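Local coordinates for adenosine monophosphate-protein transferase (Bartonella henselae str. Houston-1, PDB 5NH2) that transfers AMP from ATP to tyrosine and threonine side chains of host target proteins, a virulence activity carried by its Fic domain, at residues A[49-52]-A[58-61]; A[139-144]-A[200-205]; A[173-178]-A[213-218]. One frame throughout, in Å; residues are numbered along the deposited sequence.

Interaction 1. Residues A[49-52]-A[58-61]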
ATOM      1  N   GLU A  49      -4.581   1.914  17.731  1.00 50.02           N
ATOM      2  CA  GLU A  49      -4.079   3.130  18.377  1.00 47.83           C
ATOM      3  C   GLU A  49      -4.905   4.346  17.968  1.00 47.76           C
ATOM      4  O   GLU A  49      -5.482   4.397  16.877  1.00 51.95           O
ATOM      5  CB  GLU A  49      -2.607   3.411  18.007  1.00 36.95           C
ATOM      6  CG  GLU A  49      -1.613   2.322  18.362  1.00 47.46           C
ATOM      7  CD  GLU A  49      -0.140   2.772  18.226  1.00 52.81           C
ATOM      8  OE1 GLU A  49       0.125   3.849  17.623  1.00 45.35           O
ATOM      9  OE2 GLU A  49       0.746   2.025  18.713  1.00 56.18           O
ATOM     10  N   SER A  50      -4.910   5.354  18.832  1.00 45.83           N
ATOM     11  CA  SER A  50      -5.517   6.622  18.476  1.00 47.40           C
ATOM     12  C   SER A  50      -4.727   7.333  17.379  1.00 49.48           C
ATOM     13  O   SER A  50      -3.501   7.242  17.298  1.00 48.82           O
ATOM     14  CB  SER A  50      -5.603   7.525  19.685  1.00 59.80           C
ATOM     15  OG  SER A  50      -6.500   8.584  19.388  1.00 75.98           O
ATOM     16  N   LEU A  51      -5.453   8.053  16.537  1.00 49.51           N
ATOM     17  CA  LEU A  51      -4.846   8.817  15.467  1.00 45.05           C
ATOM     18  C   LEU A  51      -4.126  10.035  16.042  1.00 49.96           C
ATOM     19  O   LEU A  51      -4.615  10.645  16.988  1.00 54.03           O
ATOM     20  CB  LEU A  51      -5.931   9.249  14.481  1.00 43.19           C
ATOM     21  CG  LEU A  51      -6.468   8.184  13.530  1.00 40.02           C
ATOM     22  CD1 LEU A  51      -7.492   8.828  12.635  1.00 44.70           C
ATOM     23  CD2 LEU A  51      -5.335   7.578  12.698  1.00 36.62           C
ATOM     24  N   PRO A  52      -2.970  10.423  15.494  1.00 50.12           N
ATOM     25  CA  PRO A  52      -2.168  11.472  16.132  1.00 48.44           C
ATOM     26  C   PRO A  52      -2.792  12.835  15.904  1.00 58.95           C
ATOM     27  O   PRO A  52      -3.584  13.037  14.974  1.00 57.56           O
ATOM     28  CB  PRO A  52      -0.809  11.358  15.417  1.00 46.19           C
ATOM     29  CG  PRO A  52      -1.212  11.054  14.037  1.00 48.81           C
ATOM     30  CD  PRO A  52      -2.372  10.023  14.217  1.00 50.39           C
ATOM     31  N   ALA A  58       7.933  12.528  13.009  1.00 40.36           N
ATOM     32  CA  ALA A  58       7.804  11.743  14.237  1.00 43.84           C
ATOM     33  C   ALA A  58       6.770  10.643  14.072  1.00 43.80           C
ATOM     34  O   ALA A  58       7.022   9.491  14.428  1.00 45.61           O
ATOM     35  CB  ALA A  58       7.409  12.625  15.423  1.00 31.50           C
ATOM     36  N   TYR A  59       5.589  10.984  13.546  1.00 35.46           N
ATOM     37  CA  TYR A  59       4.551   9.970  13.419  1.00 35.86           C
ATOM     38  C   TYR A  59       4.954   8.909  12.411  1.00 37.17           C
ATOM     39  O   TYR A  59       4.838   7.712  12.692  1.00 40.45           O
ATOM     40  CB  TYR A  59       3.224  10.609  13.028  1.00 36.48           C
ATOM     41  CG  TYR A  59       2.060   9.621  12.943  1.00 44.82           C
ATOM     42  CD1 TYR A  59       1.639   8.911  14.073  1.00 46.39           C
ATOM     43  CD2 TYR A  59       1.368   9.409  11.740  1.00 28.56           C
ATOM     44  CE1 TYR A  59       0.548   7.996  14.004  1.00 40.25           C
ATOM     45  CE2 TYR A  59       0.307   8.526  11.674  1.00 39.32           C
ATOM     46  CZ  TYR A  59      -0.110   7.810  12.812  1.00 38.64           C
ATOM     47  OH  TYR A  59      -1.190   6.928  12.742  1.00 40.53           O
ATOM     48  N   LEU A  60       5.480   9.327  11.256  1.00 34.37           N
ATOM     49  CA  LEU A  60       6.038   8.373  10.284  1.00 37.30           C
ATOM     50  C   LEU A  60       7.006   7.386  10.943  1.00 40.51           C
ATOM     51  O   LEU A  60       6.928   6.158  10.709  1.00 29.53           O
ATOM     52  CB  LEU A  60       6.738   9.127   9.152  1.00 25.77           C
ATOM     53  CG  LEU A  60       7.210   8.278   8.003  1.00 26.93           C
ATOM     54  CD1 LEU A  60       6.023   7.873   7.158  1.00 24.43           C
ATOM     55  CD2 LEU A  60       8.333   8.982   7.166  1.00 30.07           C
ATOM     56  N   CYS A  61       7.924   7.907  11.794  1.00 31.68           N
ATOM     57  CA  CYS A  61       8.901   7.028  12.435  1.00 30.39           C
ATOM     58  C   CYS A  61       8.259   6.133  13.496  1.00 35.38           C
ATOM     59  O   CYS A  61       8.708   4.993  13.689  1.00 30.35           O
ATOM     60  CB  CYS A  61      10.044   7.843  13.041  1.00 24.75           C
ATOM     61  SG  CYS A  61      11.139   8.579  11.776  1.00 32.33           S
TER
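Pro52 lies on one face of the Tyr59 ring, and this single CH-pi contact makes up most of the junction. Pro52 CG stands 3.4 Å from the centroid of the Tyr59 ring and only 7° off the ring normal, so the methylene sits almost exactly over the centre of the aromatic system. The rest of the pyrrolidine spreads towards one side of the ring: Pro52 CB comes within 3.7 Å of Tyr59 CD1, while Pro52 CD reaches Tyr59 CZ at 3.5 Å. The phenol is delivered by a first torsion of -177°, which sets CG of Tyr59 trans to the backbone N and extends the ring from helix 57-68 to the loop.

A slighter van der Waals touch brings Leu51 CD2 to 4.2 Å from Tyr59 OH, and the same leucine side chain also rests on Asn167 and Ala171 of helix 157-171.

No hydrogen bond links the two segments; polar groups at the junction are tied to residues outside them. Tyr59 OH is bonded to Asn167 ND2, which holds the far end of the ring, and Phe55 meets the same ring with planes at about 90°. Glu49 OE1 bonds to His62 NE2, a second tie between loop and helix.

Taken together, the loop following helix 28-46 is folded against helix 57-68 and helix 157-171. The latter carries Arg162, which probably binds ATP and whose side chain is about 11 Å from that of Tyr59; this places the contact in the helical Fic core, beside its nucleotide-binding helix.

Interaction 2. Residues A[139-144]-A[200-205]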
ATOM      1  N   GLU A 139      -3.558  17.864  -2.631  1.00 40.98           N
ATOM      2  CA  GLU A 139      -2.485  18.071  -1.647  1.00 43.20           C
ATOM      3  C   GLU A 139      -1.728  16.763  -1.322  1.00 39.42           C
ATOM      4  O   GLU A 139      -0.477  16.677  -1.403  1.00 37.13           O
ATOM      5  CB  GLU A 139      -3.092  18.689  -0.382  1.00 45.63           C
ATOM      6  CG  GLU A 139      -3.610  20.090  -0.577  1.00 48.20           C
ATOM      7  CD  GLU A 139      -2.509  21.149  -0.745  1.00 57.70           C
ATOM      8  OE1 GLU A 139      -2.839  22.224  -1.264  1.00 66.49           O
ATOM      9  OE2 GLU A 139      -1.331  20.946  -0.358  1.00 56.96           O
ATOM     10  N   ALA A 140      -2.481  15.731  -0.935  1.00 35.56           N
ATOM     11  CA  ALA A 140      -1.896  14.452  -0.568  1.00 29.26           C
ATOM     12  C   ALA A 140      -0.938  13.938  -1.640  1.00 32.20           C
ATOM     13  O   ALA A 140       0.121  13.401  -1.317  1.00 41.77           O
ATOM     14  CB  ALA A 140      -3.015  13.450  -0.321  1.00 28.57           C
ATOM     15  N   ILE A 141      -1.274  14.133  -2.922  1.00 27.06           N
ATOM     16  CA  ILE A 141      -0.444  13.587  -4.000  1.00 29.40           C
ATOM     17  C   ILE A 141       0.964  14.201  -3.972  1.00 35.22           C
ATOM     18  O   ILE A 141       1.971  13.484  -3.999  1.00 26.44           O
ATOM     19  CB  ILE A 141      -1.149  13.774  -5.364  1.00 28.03           C
ATOM     20  CG1 ILE A 141      -2.240  12.710  -5.559  1.00 27.96           C
ATOM     21  CG2 ILE A 141      -0.178  13.548  -6.502  1.00 29.75           C
ATOM     22  CD1 ILE A 141      -3.423  13.102  -6.410  1.00 29.20           C
ATOM     23  N   GLU A 142       1.059  15.534  -3.871  1.00 30.25           N
ATOM     24  CA  GLU A 142       2.359  16.189  -3.730  1.00 40.27           C
ATOM     25  C   GLU A 142       3.171  15.612  -2.569  1.00 27.01           C
ATOM     26  O   GLU A 142       4.349  15.257  -2.750  1.00 28.98           O
ATOM     27  CB  GLU A 142       2.182  17.711  -3.573  1.00 39.98           C
ATOM     28  CG  GLU A 142       1.543  18.373  -4.784  1.00 43.89           C
ATOM     29  CD  GLU A 142       1.419  19.886  -4.620  1.00 49.83           C
ATOM     30  OE1 GLU A 142       0.545  20.470  -5.300  1.00 58.71           O
ATOM     31  OE2 GLU A 142       2.195  20.480  -3.827  1.00 38.75           O
ATOM     32  N   LEU A 143       2.569  15.504  -1.360  1.00 26.55           N
ATOM     33  CA  LEU A 143       3.322  14.863  -0.252  1.00 29.21           C
ATOM     34  C   LEU A 143       3.676  13.392  -0.533  1.00 31.75           C
ATOM     35  O   LEU A 143       4.738  12.907  -0.122  1.00 32.50           O
ATOM     36  CB  LEU A 143       2.555  14.965   1.063  1.00 30.57           C
ATOM     37  CG  LEU A 143       2.420  16.450   1.403  1.00 38.12           C
ATOM     38  CD1 LEU A 143       1.383  16.583   2.421  1.00 30.87           C
ATOM     39  CD2 LEU A 143       3.729  16.974   1.928  1.00 40.59           C
ATOM     40  N   PHE A 144       2.812  12.664  -1.233  1.00 28.44           N
ATOM     41  CA  PHE A 144       3.081  11.254  -1.458  1.00 24.48           C
ATOM     42  C   PHE A 144       4.223  11.071  -2.466  1.00 33.11           C
ATOM     43  O   PHE A 144       5.105  10.228  -2.263  1.00 33.83           O
ATOM     44  CB  PHE A 144       1.787  10.573  -1.923  1.00 24.63           C
ATOM     45  CG  PHE A 144       1.891   9.035  -2.142  1.00 26.00           C
ATOM     46  CD1 PHE A 144       1.465   8.153  -1.173  1.00 29.82           C
ATOM     47  CD2 PHE A 144       2.316   8.520  -3.346  1.00 25.17           C
ATOM     48  CE1 PHE A 144       1.507   6.744  -1.361  1.00 31.02           C
ATOM     49  CE2 PHE A 144       2.378   7.136  -3.545  1.00 33.98           C
ATOM     50  CZ  PHE A 144       1.965   6.244  -2.543  1.00 28.80           C
ATOM     51  N   GLU A 200      -1.097  12.625 -14.060  1.00 45.14           N
ATOM     52  CA  GLU A 200      -2.417  12.025 -14.297  1.00 44.06           C
ATOM     53  C   GLU A 200      -2.545  10.618 -13.760  1.00 40.02           C
ATOM     54  O   GLU A 200      -3.454  10.388 -12.932  1.00 36.67           O
ATOM     55  CB  GLU A 200      -2.763  12.058 -15.790  1.00 43.53           C
ATOM     56  CG  GLU A 200      -3.689  13.176 -16.107  1.00 64.80           C
ATOM     57  CD  GLU A 200      -3.876  13.337 -17.581  1.00 78.83           C
ATOM     58  OE1 GLU A 200      -4.039  14.490 -18.046  1.00 81.80           O
ATOM     59  OE2 GLU A 200      -3.836  12.296 -18.270  1.00 84.15           O
ATOM     60  N   PRO A 201      -1.691   9.641 -14.109  1.00 41.84           N
ATOM     61  CA  PRO A 201      -1.889   8.280 -13.571  1.00 33.90           C
ATOM     62  C   PRO A 201      -2.028   8.262 -12.058  1.00 32.17           C
ATOM     63  O   PRO A 201      -2.916   7.578 -11.552  1.00 35.42           O
ATOM     64  CB  PRO A 201      -0.647   7.521 -14.067  1.00 26.62           C
ATOM     65  CG  PRO A 201      -0.219   8.259 -15.292  1.00 28.01           C
ATOM     66  CD  PRO A 201      -0.500   9.707 -14.994  1.00 28.75           C
ATOM     67  N   MET A 202      -1.209   9.035 -11.331  1.00 25.67           N
ATOM     68  CA  MET A 202      -1.316   9.098  -9.873  1.00 36.57           C
ATOM     69  C   MET A 202      -2.624   9.750  -9.402  1.00 40.54           C
ATOM     70  O   MET A 202      -3.283   9.243  -8.478  1.00 33.19           O
ATOM     71  CB  MET A 202      -0.121   9.832  -9.274  1.00 26.78           C
ATOM     72  CG  MET A 202      -0.070   9.631  -7.737  1.00 27.70           C
ATOM     73  SD  MET A 202       0.368   7.942  -7.135  1.00 31.33           S
ATOM     74  CE  MET A 202       2.149   7.956  -7.489  1.00 25.31           C
ATOM     75  N   GLN A 203      -3.018  10.868 -10.022  1.00 26.76           N
ATOM     76  CA  GLN A 203      -4.326  11.458  -9.721  1.00 31.42           C
ATOM     77  C   GLN A 203      -5.483  10.459  -9.953  1.00 35.39           C
ATOM     78  O   GLN A 203      -6.436  10.407  -9.163  1.00 36.60           O
ATOM     79  CB  GLN A 203      -4.528  12.740 -10.570  1.00 29.39           C
ATOM     80  CG  GLN A 203      -3.592  13.934 -10.244  1.00 30.07           C
ATOM     81  CD  GLN A 203      -3.417  14.917 -11.442  1.00 40.36           C
ATOM     82  OE1 GLN A 203      -3.860  14.628 -12.550  1.00 42.43           O
ATOM     83  NE2 GLN A 203      -2.773  16.077 -11.205  1.00 43.32           N
ATOM     84  N   HIS A 204      -5.422   9.665 -11.036  1.00 32.05           N
ATOM     85  CA  HIS A 204      -6.455   8.666 -11.339  1.00 33.59           C
ATOM     86  C   HIS A 204      -6.448   7.531 -10.305  1.00 39.02           C
ATOM     87  O   HIS A 204      -7.517   7.116  -9.802  1.00 35.18           O
ATOM     88  CB  HIS A 204      -6.235   8.146 -12.766  1.00 34.90           C
ATOM     89  CG  HIS A 204      -7.231   7.119 -13.218  1.00 46.20           C
ATOM     90  ND1 HIS A 204      -7.007   6.290 -14.302  1.00 44.46           N
ATOM     91  CD2 HIS A 204      -8.462   6.790 -12.745  1.00 47.68           C
ATOM     92  CE1 HIS A 204      -8.047   5.487 -14.470  1.00 38.97           C
ATOM     93  NE2 HIS A 204      -8.941   5.766 -13.535  1.00 42.21           N
ATOM     94  N   LEU A 205      -5.239   7.084  -9.922  1.00 33.22           N
ATOM     95  CA  LEU A 205      -5.070   6.165  -8.803  1.00 32.08           C
ATOM     96  C   LEU A 205      -5.791   6.665  -7.543  1.00 31.19           C
ATOM     97  O   LEU A 205      -6.642   5.947  -6.994  1.00 34.71           O
ATOM     98  CB  LEU A 205      -3.574   5.947  -8.532  1.00 35.26           C
ATOM     99  CG  LEU A 205      -3.177   4.785  -7.596  1.00 33.29           C
ATOM    100  CD1 LEU A 205      -1.783   4.290  -7.925  1.00 32.83           C
ATOM    101  CD2 LEU A 205      -3.207   5.174  -6.170  1.00 22.43           C
TER
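Phe144 N donates a 2.8 Å hydrogen bond to Ala140 O, part of the helical backbone from which the Phe144 ring extends to Met202. Between the two segments there are no hydrogen bonds at all; every touch is apolar or sulfur-aromatic. Met202 CE lies 4.0 Å from Phe144 CE2, and Met202 SD is 5.0 Å from the centroid of the Phe144 ring at 51° to the normal, an oblique Met-aromatic contact. The chain of Met202 is bent at chi2 and chi3, which folds its end toward the ring.

Ile141 works with two branches. Its CG2 packs on Met202 CG at 4.1 Å, while CD1 reaches past to the next residue, 3.8 Å from Gln203 CA, and also touches the aliphatic CG of Gln203.

The axes of segments 139-144 and 200-205 come within 10.5 Å, with an angle of 121° between their N-to-C directions. Phe165 and Phe206 meet the Phe144 ring edge-to-face, and the side chain of Arg162, probably an ATP ligand, is about 5 Å from that of Phe144. With three of the four touching residues buried, the chemistry implies a join made by dispersion and shape, without directional polar bonds, within the Fic core, close to residues of the nucleotide site.

Interaction 3. Residues A[173-178]-A[213-218]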
ATOM      1  N   GLY A 173     -11.040  13.041   7.211  1.00 44.93           N
ATOM      2  CA  GLY A 173     -12.404  12.749   6.834  1.00 37.48           C
ATOM      3  C   GLY A 173     -12.582  12.126   5.468  1.00 41.70           C
ATOM      4  O   GLY A 173     -13.677  12.236   4.894  1.00 40.34           O
ATOM      5  N   HIS A 174     -11.552  11.484   4.926  1.00 33.23           N
ATOM      6  CA  HIS A 174     -11.622  10.830   3.617  1.00 40.45           C
ATOM      7  C   HIS A 174     -11.014   9.444   3.752  1.00 44.95           C
ATOM      8  O   HIS A 174     -10.777   8.971   4.870  1.00 52.38           O
ATOM      9  CB  HIS A 174     -10.905  11.652   2.537  1.00 38.32           C
ATOM     10  CG  HIS A 174     -11.303  13.091   2.541  1.00 42.13           C
ATOM     11  ND1 HIS A 174     -12.546  13.516   2.120  1.00 43.41           N
ATOM     12  CD2 HIS A 174     -10.657  14.195   2.986  1.00 45.56           C
ATOM     13  CE1 HIS A 174     -12.642  14.824   2.293  1.00 43.79           C
ATOM     14  NE2 HIS A 174     -11.508  15.262   2.812  1.00 46.62           N
ATOM     15  N   GLN A 175     -10.815   8.759   2.639  1.00 45.91           N
ATOM     16  CA  GLN A 175     -10.203   7.442   2.683  1.00 44.15           C
ATOM     17  C   GLN A 175      -9.340   7.253   1.451  1.00 37.91           C
ATOM     18  O   GLN A 175      -9.581   7.858   0.396  1.00 37.70           O
ATOM     19  CB  GLN A 175     -11.250   6.311   2.783  1.00 48.33           C
ATOM     20  CG  GLN A 175     -12.252   6.251   1.639  1.00 52.64           C
ATOM     21  CD  GLN A 175     -13.380   5.263   1.940  1.00 54.65           C
ATOM     22  OE1 GLN A 175     -13.129   4.076   2.163  1.00 52.63           O
ATOM     23  NE2 GLN A 175     -14.618   5.750   1.961  1.00 52.03           N
ATOM     24  N   LEU A 176      -8.328   6.403   1.612  1.00 30.24           N
ATOM     25  CA  LEU A 176      -7.458   5.959   0.531  1.00 37.10           C
ATOM     26  C   LEU A 176      -7.374   4.442   0.667  1.00 41.00           C
ATOM     27  O   LEU A 176      -6.799   3.932   1.637  1.00 33.63           O
ATOM     28  CB  LEU A 176      -6.067   6.622   0.641  1.00 24.34           C
ATOM     29  CG  LEU A 176      -6.086   8.105   0.298  1.00 34.56           C
ATOM     30  CD1 LEU A 176      -4.717   8.799   0.537  1.00 31.59           C
ATOM     31  CD2 LEU A 176      -6.538   8.353  -1.164  1.00 27.97           C
ATOM     32  N   ASN A 177      -7.918   3.705  -0.293  1.00 37.09           N
ATOM     33  CA  ASN A 177      -7.984   2.254  -0.109  1.00 29.41           C
ATOM     34  C   ASN A 177      -6.962   1.600  -1.030  1.00 32.34           C
ATOM     35  O   ASN A 177      -7.286   1.210  -2.159  1.00 35.77           O
ATOM     36  CB  ASN A 177      -9.404   1.731  -0.359  1.00 29.58           C
ATOM     37  CG  ASN A 177      -9.596   0.320   0.178  1.00 37.82           C
ATOM     38  OD1 ASN A 177      -8.624  -0.456   0.265  1.00 35.59           O
ATOM     39  ND2 ASN A 177     -10.830  -0.024   0.538  1.00 35.82           N
ATOM     40  N   PHE A 178      -5.769   1.346  -0.473  1.00 31.67           N
ATOM     41  CA  PHE A 178      -4.633   0.909  -1.268  1.00 33.65           C
ATOM     42  C   PHE A 178      -4.725  -0.559  -1.612  1.00 40.06           C
ATOM     43  O   PHE A 178      -4.074  -1.012  -2.564  1.00 38.95           O
ATOM     44  CB  PHE A 178      -3.315   1.197  -0.541  1.00 33.75           C
ATOM     45  CG  PHE A 178      -2.850   2.609  -0.702  1.00 29.59           C
ATOM     46  CD1 PHE A 178      -2.292   3.037  -1.914  1.00 32.51           C
ATOM     47  CD2 PHE A 178      -2.980   3.510   0.332  1.00 30.64           C
ATOM     48  CE1 PHE A 178      -1.847   4.326  -2.084  1.00 35.81           C
ATOM     49  CE2 PHE A 178      -2.567   4.822   0.164  1.00 33.93           C
ATOM     50  CZ  PHE A 178      -1.994   5.235  -1.048  1.00 34.53           C
ATOM     51  N   GLU A 213     -18.268   5.537  -4.766  1.00 39.53           N
ATOM     52  CA  GLU A 213     -18.817   4.836  -5.920  1.00 47.68           C
ATOM     53  C   GLU A 213     -17.741   4.005  -6.605  1.00 52.29           C
ATOM     54  O   GLU A 213     -18.007   2.882  -7.053  1.00 57.11           O
ATOM     55  CB  GLU A 213     -19.433   5.819  -6.920  1.00 58.46           C
ATOM     56  CG  GLU A 213     -20.384   6.863  -6.316  1.00 71.91           C
ATOM     57  CD  GLU A 213     -21.703   6.255  -5.857  1.00 79.21           C
ATOM     58  OE1 GLU A 213     -21.963   6.231  -4.630  1.00 80.82           O
ATOM     59  OE2 GLU A 213     -22.473   5.779  -6.723  1.00 82.14           O
ATOM     60  N   LYS A 214     -16.509   4.508  -6.659  1.00 38.26           N
ATOM     61  CA  LYS A 214     -15.516   3.733  -7.400  1.00 39.35           C
ATOM     62  C   LYS A 214     -14.953   2.589  -6.565  1.00 40.77           C
ATOM     63  O   LYS A 214     -14.730   1.471  -7.084  1.00 38.36           O
ATOM     64  CB  LYS A 214     -14.456   4.670  -7.941  1.00 35.87           C
ATOM     65  CG  LYS A 214     -15.063   5.502  -9.072  1.00 35.53           C
ATOM     66  CD  LYS A 214     -14.069   6.335  -9.838  1.00 37.11           C
ATOM     67  CE  LYS A 214     -14.843   7.306 -10.731  1.00 38.61           C
ATOM     68  NZ  LYS A 214     -13.961   8.121 -11.560  1.00 39.50           N
ATOM     69  N   ILE A 215     -14.832   2.825  -5.255  1.00 41.18           N
ATOM     70  CA  ILE A 215     -14.350   1.797  -4.336  1.00 36.90           C
ATOM     71  C   ILE A 215     -15.276   0.581  -4.343  1.00 40.97           C
ATOM     72  O   ILE A 215     -14.812  -0.568  -4.282  1.00 37.22           O
ATOM     73  CB  ILE A 215     -14.200   2.408  -2.933  1.00 34.99           C
ATOM     74  CG1 ILE A 215     -13.055   3.434  -2.947  1.00 28.79           C
ATOM     75  CG2 ILE A 215     -13.988   1.318  -1.862  1.00 31.88           C
ATOM     76  CD1 ILE A 215     -12.920   4.191  -1.697  1.00 28.92           C
ATOM     77  N   ARG A 216     -16.596   0.814  -4.424  1.00 45.29           N
ATOM     78  CA  ARG A 216     -17.534  -0.312  -4.467  1.00 47.15           C
ATOM     79  C   ARG A 216     -17.252  -1.203  -5.671  1.00 44.45           C
ATOM     80  O   ARG A 216     -17.300  -2.436  -5.564  1.00 36.31           O
ATOM     81  CB  ARG A 216     -18.992   0.168  -4.566  1.00 49.38           C
ATOM     82  CG  ARG A 216     -19.597   0.991  -3.472  1.00 50.08           C
ATOM     83  CD  ARG A 216     -21.176   0.993  -3.589  1.00 56.77           C
ATOM     84  NE  ARG A 216     -21.751   1.965  -4.543  1.00 61.18           N
ATOM     85  CZ  ARG A 216     -22.010   1.731  -5.841  1.00 69.19           C
ATOM     86  NH1 ARG A 216     -21.749   0.549  -6.383  1.00 74.15           N
ATOM     87  NH2 ARG A 216     -22.535   2.680  -6.613  1.00 68.70           N
ATOM     88  N   LEU A 217     -16.994  -0.573  -6.836  1.00 43.00           N
ATOM     89  CA  LEU A 217     -16.802  -1.279  -8.095  1.00 41.15           C
ATOM     90  C   LEU A 217     -15.540  -2.121  -8.063  1.00 45.13           C
ATOM     91  O   LEU A 217     -15.558  -3.298  -8.466  1.00 44.61           O
ATOM     92  CB  LEU A 217     -16.725  -0.269  -9.241  1.00 40.57           C
ATOM     93  CG  LEU A 217     -17.968   0.591  -9.447  1.00 38.52           C
ATOM     94  CD1 LEU A 217     -17.755   1.563 -10.587  1.00 39.83           C
ATOM     95  CD2 LEU A 217     -19.230  -0.256  -9.654  1.00 42.64           C
ATOM     96  N   LEU A 218     -14.437  -1.538  -7.562  1.00 38.71           N
ATOM     97  CA  LEU A 218     -13.178  -2.275  -7.537  1.00 36.73           C
ATOM     98  C   LEU A 218     -13.193  -3.347  -6.459  1.00 38.81           C
ATOM     99  O   LEU A 218     -12.598  -4.415  -6.637  1.00 37.35           O
ATOM    100  CB  LEU A 218     -12.011  -1.329  -7.306  1.00 35.32           C
ATOM    101  CG  LEU A 218     -11.571  -0.561  -8.514  1.00 37.72           C
ATOM    102  CD1 LEU A 218     -10.653   0.558  -8.046  1.00 38.28           C
ATOM    103  CD2 LEU A 218     -10.826  -1.491  -9.462  1.00 40.36           C
TER
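Ile215 reaches from helix 212-227 to the side chains of Gln175 and Asn177, one methyl branch for each. The van der Waals contacts are led by Ile215 CD1, which meets the Gln175 amide at CD (3.8 Å) and OE1 (3.9 Å) and the methylene CG at 4.0 Å, the two side chains arriving from opposite directions. The first torsion of Gln175 (chi1 59°) tucks CG in beside both the backbone N and the carbonyl carbon, and the extended chain beyond carries the amide to that methyl. The other branch, Ile215 CG2, comes to 4.2 Å from Asn177 ND2, a van der Waals touch only.

These contacts join the loop that leaves the Fic helix 157-171 to helix 212-227, which stands between the helical Fic core and the OB-type intracellular delivery domain. The loop begins at Gly173, whose positive phi (88°) closes the helix in a Schellman motif. Helix 212-227 is also linked to the later domain by salt bridges from Lys214 NZ to Glu242 OE2 and from Arg216 NH1 to Glu256 OE2.

No hydrogen bond crosses between the segments. Asn177 OD1 is bonded to Ser179 OG, and the Asn177 backbone to Ile209. Within the helix, Arg216 NH2 reaches Glu213 OE2 at 3.1 Å in a bent salt bridge (140° at the hydrogen), approaching from above the carboxylate plane. Glu23 of the neighbouring BiaA chain packs on Asn177.

In the fold
Along the chain, interaction 1 closes before the others open, whereas interactions 2 and 3 alternate their segments. Interactions 2 and 3 have centres about 14 Å apart and touch directly, Phe144 CE1 meeting Phe178 CZ at 3.8 Å; their second segments lie on the successive helices 200-208 and 212-227. The centre of interaction 1 is about 22 Å from those of the other two, its nearest atoms about 9 Å from interaction 2 and about 8 Å from interaction 3. Helix 157-171, which bears several ATP-binding residues, relates all three: side chains of 49-52, 58-61 and 139-144 touch it, and 173-178 follows it. Interactions 1 and 2 thus lie in the helical Fic core, and interaction 3 joins that core to the helix leading to the delivery domain.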